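Local coordinates for ribonucleoside-diphosphate reductase (Sulfolobus acidocaldarius DSM 639, PDB 6QRZ), which is an R2-like ligand-binding oxidase that carries a manganese/iron cofactor in a ribonucleotide reductase R2-type fold, at residues 84-89 against 202-207. Residues are numbered along the deposited sequence; the frame is centred on the assembly and turned at random.
Sequences NIVSLF and KTFKHI
Two core helices of the ferritin-like, R2-type bundle meet where Ile85, Val86 and Phe89 of helix 76-98 pack against Thr203, Phe204 and Ile207 of helix 192-211. The segments run roughly antiparallel, at 146°, and their axes come no closer than 11.9 Å, so large side chains rather than backbones bridge the gap. Phe204 does most of this work: with CG anti to its carbonyl carbon (chi1 -77°), the ring swings toward helix 76-98 and ends among three side chains. Ile85 reaches out to meet it from the facing helix, its CD1 3.5 Å from CE1 of Phe204, and Val86, roughly perpendicular to Phe204, puts CG2 4.0 Å from Phe204 CZ. CE2 of Phe89 lies 3.7 Å from CE2 of Phe204. These two rings are near parallel, tilted by 30°, but displaced so far, with 5.5 Å between centroids, that they have little stacking overlap. In this four-helix metal-binding scaffold the Phe89 end of the contact approaches the cofactor, that side chain lying about 6 Å from the bound manganese ion. Shortening Phe204 to an alanine is likely to strip Val86 and Phe89 of their only partner across these two segments and to take away the ring against which Ile85 rests. Beyond that ring, Ile85 and Ile207 reach tip to tip, CD1 of Ile85 3.7 Å from CD1 of Ile207, while Thr203 turns its methyl CG2 to Ile85 and its OG1 is hydrogen-bonded to the carbonyl oxygen of Ser199.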
ATOM      1  N   ASN A  84     -20.005 -14.786  12.704  1.00 59.17           N
ATOM      2  CA  ASN A  84     -19.039 -15.778  12.249  1.00 59.61           C
ATOM      3  C   ASN A  84     -18.455 -15.395  10.895  1.00 59.94           C
ATOM      4  O   ASN A  84     -17.231 -15.340  10.729  1.00 59.17           O
ATOM      5  CB  ASN A  84     -19.698 -17.157  12.187  1.00 46.89           C
ATOM      6  CG  ASN A  84     -18.722 -18.258  11.819  1.00 46.89           C
ATOM      7  OD1 ASN A  84     -17.507 -18.068  11.857  1.00 46.89           O
ATOM      8  ND2 ASN A  84     -19.253 -19.423  11.467  1.00 46.89           N
ATOM      9  N   ILE A  85     -19.319 -15.118   9.915  1.00 59.15           N
ATOM     10  CA  ILE A  85     -18.838 -14.810   8.572  1.00 58.92           C
ATOM     11  C   ILE A  85     -18.147 -13.452   8.534  1.00 59.38           C
ATOM     12  O   ILE A  85     -17.260 -13.223   7.703  1.00 59.26           O
ATOM     13  CB  ILE A  85     -19.997 -14.892   7.562  1.00 48.84           C
ATOM     14  CG1 ILE A  85     -21.147 -13.976   7.986  1.00 48.84           C
ATOM     15  CG2 ILE A  85     -20.478 -16.330   7.424  1.00 48.84           C
ATOM     16  CD1 ILE A  85     -22.412 -14.172   7.179  1.00 48.84           C
ATOM     17  N   VAL A  86     -18.530 -12.530   9.421  1.00 54.69           N
ATOM     18  CA  VAL A  86     -17.810 -11.265   9.522  1.00 54.21           C
ATOM     19  C   VAL A  86     -16.440 -11.486  10.153  1.00 53.76           C
ATOM     20  O   VAL A  86     -15.445 -10.875   9.744  1.00 54.46           O
ATOM     21  CB  VAL A  86     -18.644 -10.233  10.305  1.00 44.56           C
ATOM     22  CG1 VAL A  86     -17.793  -9.035  10.693  1.00 44.56           C
ATOM     23  CG2 VAL A  86     -19.836  -9.783   9.474  1.00 44.56           C
ATOM     24  N   SER A  87     -16.364 -12.373  11.148  1.00 50.27           N
ATOM     25  CA  SER A  87     -15.076 -12.711  11.743  1.00 48.98           C
ATOM     26  C   SER A  87     -14.161 -13.404  10.744  1.00 50.10           C
ATOM     27  O   SER A  87     -12.935 -13.348  10.887  1.00 48.09           O
ATOM     28  CB  SER A  87     -15.277 -13.600  12.971  1.00 48.65           C
ATOM     29  OG  SER A  87     -16.146 -12.990  13.909  1.00 50.44           O
ATOM     30  N   LEU A  88     -14.731 -14.066   9.735  1.00 48.92           N
ATOM     31  CA  LEU A  88     -13.908 -14.730   8.730  1.00 48.80           C
ATOM     32  C   LEU A  88     -13.229 -13.716   7.820  1.00 48.26           C
ATOM     33  O   LEU A  88     -12.020 -13.799   7.573  1.00 47.78           O
ATOM     34  CB  LEU A  88     -14.758 -15.705   7.916  1.00 40.10           C
ATOM     35  CG  LEU A  88     -15.328 -16.896   8.688  1.00 40.10           C
ATOM     36  CD1 LEU A  88     -16.128 -17.802   7.766  1.00 40.10           C
ATOM     37  CD2 LEU A  88     -14.215 -17.667   9.378  1.00 40.10           C
ATOM     38  N   PHE A  89     -13.989 -12.745   7.309  1.00 42.57           N
ATOM     39  CA  PHE A  89     -13.396 -11.728   6.448  1.00 44.03           C
ATOM     40  C   PHE A  89     -12.393 -10.876   7.217  1.00 43.39           C
ATOM     41  O   PHE A  89     -11.246 -10.714   6.789  1.00 43.38           O
ATOM     42  CB  PHE A  89     -14.488 -10.857   5.828  1.00 44.52           C
ATOM     43  CG  PHE A  89     -15.217 -11.518   4.694  1.00 44.32           C
ATOM     44  CD1 PHE A  89     -14.653 -11.569   3.428  1.00 43.41           C
ATOM     45  CD2 PHE A  89     -16.465 -12.085   4.888  1.00 43.20           C
ATOM     46  CE1 PHE A  89     -15.319 -12.176   2.381  1.00 43.85           C
ATOM     47  CE2 PHE A  89     -17.137 -12.694   3.844  1.00 43.48           C
ATOM     48  CZ  PHE A  89     -16.562 -12.738   2.589  1.00 44.59           C
ATOM     49  N   LYS A 202     -21.874 -13.533  -1.843  1.00 47.60           N
ATOM     50  CA  LYS A 202     -23.165 -14.113  -2.191  1.00 48.00           C
ATOM     51  C   LYS A 202     -23.943 -14.506  -0.942  1.00 49.07           C
ATOM     52  O   LYS A 202     -25.173 -14.394  -0.919  1.00 47.81           O
ATOM     53  CB  LYS A 202     -22.972 -15.324  -3.104  1.00 43.48           C
ATOM     54  CG  LYS A 202     -22.192 -15.023  -4.375  1.00 43.48           C
ATOM     55  CD  LYS A 202     -22.930 -14.037  -5.270  1.00 43.48           C
ATOM     56  CE  LYS A 202     -24.205 -14.643  -5.837  1.00 43.48           C
ATOM     57  NZ  LYS A 202     -24.869 -13.731  -6.810  1.00 43.48           N
ATOM     58  N   THR A 203     -23.246 -14.966   0.100  1.00 45.64           N
ATOM     59  CA  THR A 203     -23.900 -15.177   1.387  1.00 45.74           C
ATOM     60  C   THR A 203     -24.404 -13.859   1.958  1.00 44.36           C
ATOM     61  O   THR A 203     -25.514 -13.792   2.499  1.00 44.55           O
ATOM     62  CB  THR A 203     -22.938 -15.855   2.364  1.00 41.98           C
ATOM     63  OG1 THR A 203     -22.511 -17.112   1.825  1.00 41.98           O
ATOM     64  CG2 THR A 203     -23.617 -16.090   3.705  1.00 41.98           C
ATOM     65  N   PHE A 204     -23.604 -12.795   1.837  1.00 47.28           N
ATOM     66  CA  PHE A 204     -24.077 -11.469   2.219  1.00 48.18           C
ATOM     67  C   PHE A 204     -25.204 -10.991   1.311  1.00 48.62           C
ATOM     68  O   PHE A 204     -26.022 -10.162   1.725  1.00 48.35           O
ATOM     69  CB  PHE A 204     -22.922 -10.468   2.191  1.00 39.80           C
ATOM     70  CG  PHE A 204     -22.004 -10.559   3.378  1.00 39.80           C
ATOM     71  CD1 PHE A 204     -22.471 -11.007   4.603  1.00 39.80           C
ATOM     72  CD2 PHE A 204     -20.673 -10.193   3.267  1.00 39.80           C
ATOM     73  CE1 PHE A 204     -21.623 -11.089   5.695  1.00 39.80           C
ATOM     74  CE2 PHE A 204     -19.822 -10.273   4.352  1.00 39.80           C
ATOM     75  CZ  PHE A 204     -20.297 -10.723   5.569  1.00 39.80           C
ATOM     76  N   LYS A 205     -25.262 -11.496   0.077  1.00 55.73           N
ATOM     77  CA  LYS A 205     -26.304 -11.073  -0.854  1.00 57.03           C
ATOM     78  C   LYS A 205     -27.679 -11.562  -0.411  1.00 57.25           C
ATOM     79  O   LYS A 205     -28.671 -10.831  -0.525  1.00 57.66           O
ATOM     80  CB  LYS A 205     -25.978 -11.577  -2.261  1.00 47.48           C
ATOM     81  CG  LYS A 205     -27.036 -11.266  -3.305  1.00 47.48           C
ATOM     82  CD  LYS A 205     -26.650 -11.838  -4.659  1.00 47.48           C
ATOM     83  CE  LYS A 205     -27.699 -11.526  -5.715  1.00 47.48           C
ATOM     84  NZ  LYS A 205     -27.848 -10.062  -5.944  1.00 47.48           N
ATOM     85  N   HIS A 206     -27.760 -12.791   0.101  1.00 61.73           N
ATOM     86  CA  HIS A 206     -29.030 -13.355   0.541  1.00 61.84           C
ATOM     87  C   HIS A 206     -29.407 -12.940   1.956  1.00 61.45           C
ATOM     88  O   HIS A 206     -30.567 -13.115   2.346  1.00 62.20           O
ATOM     89  CB  HIS A 206     -28.988 -14.884   0.443  1.00 51.71           C
ATOM     90  CG  HIS A 206     -28.736 -15.392  -0.943  1.00 51.71           C
ATOM     91  ND1 HIS A 206     -29.664 -15.285  -1.955  1.00 51.71           N
ATOM     92  CD2 HIS A 206     -27.660 -16.012  -1.483  1.00 51.71           C
ATOM     93  CE1 HIS A 206     -29.171 -15.815  -3.060  1.00 51.71           C
ATOM     94  NE2 HIS A 206     -27.955 -16.261  -2.802  1.00 51.71           N
ATOM     95  N   ILE A 207     -28.470 -12.401   2.730  1.00 53.04           N
ATOM     96  CA  ILE A 207     -28.772 -11.953   4.086  1.00 52.83           C
ATOM     97  C   ILE A 207     -29.308 -10.528   4.092  1.00 52.51           C
ATOM     98  O   ILE A 207     -30.257 -10.218   4.817  1.00 52.86           O
ATOM     99  CB  ILE A 207     -27.521 -12.089   4.977  1.00 52.95           C
ATOM    100  CG1 ILE A 207     -27.194 -13.563   5.221  1.00 53.67           C
ATOM    101  CG2 ILE A 207     -27.709 -11.352   6.300  1.00 53.42           C
ATOM    102  CD1 ILE A 207     -25.960 -13.783   6.073  1.00 54.33           C
TER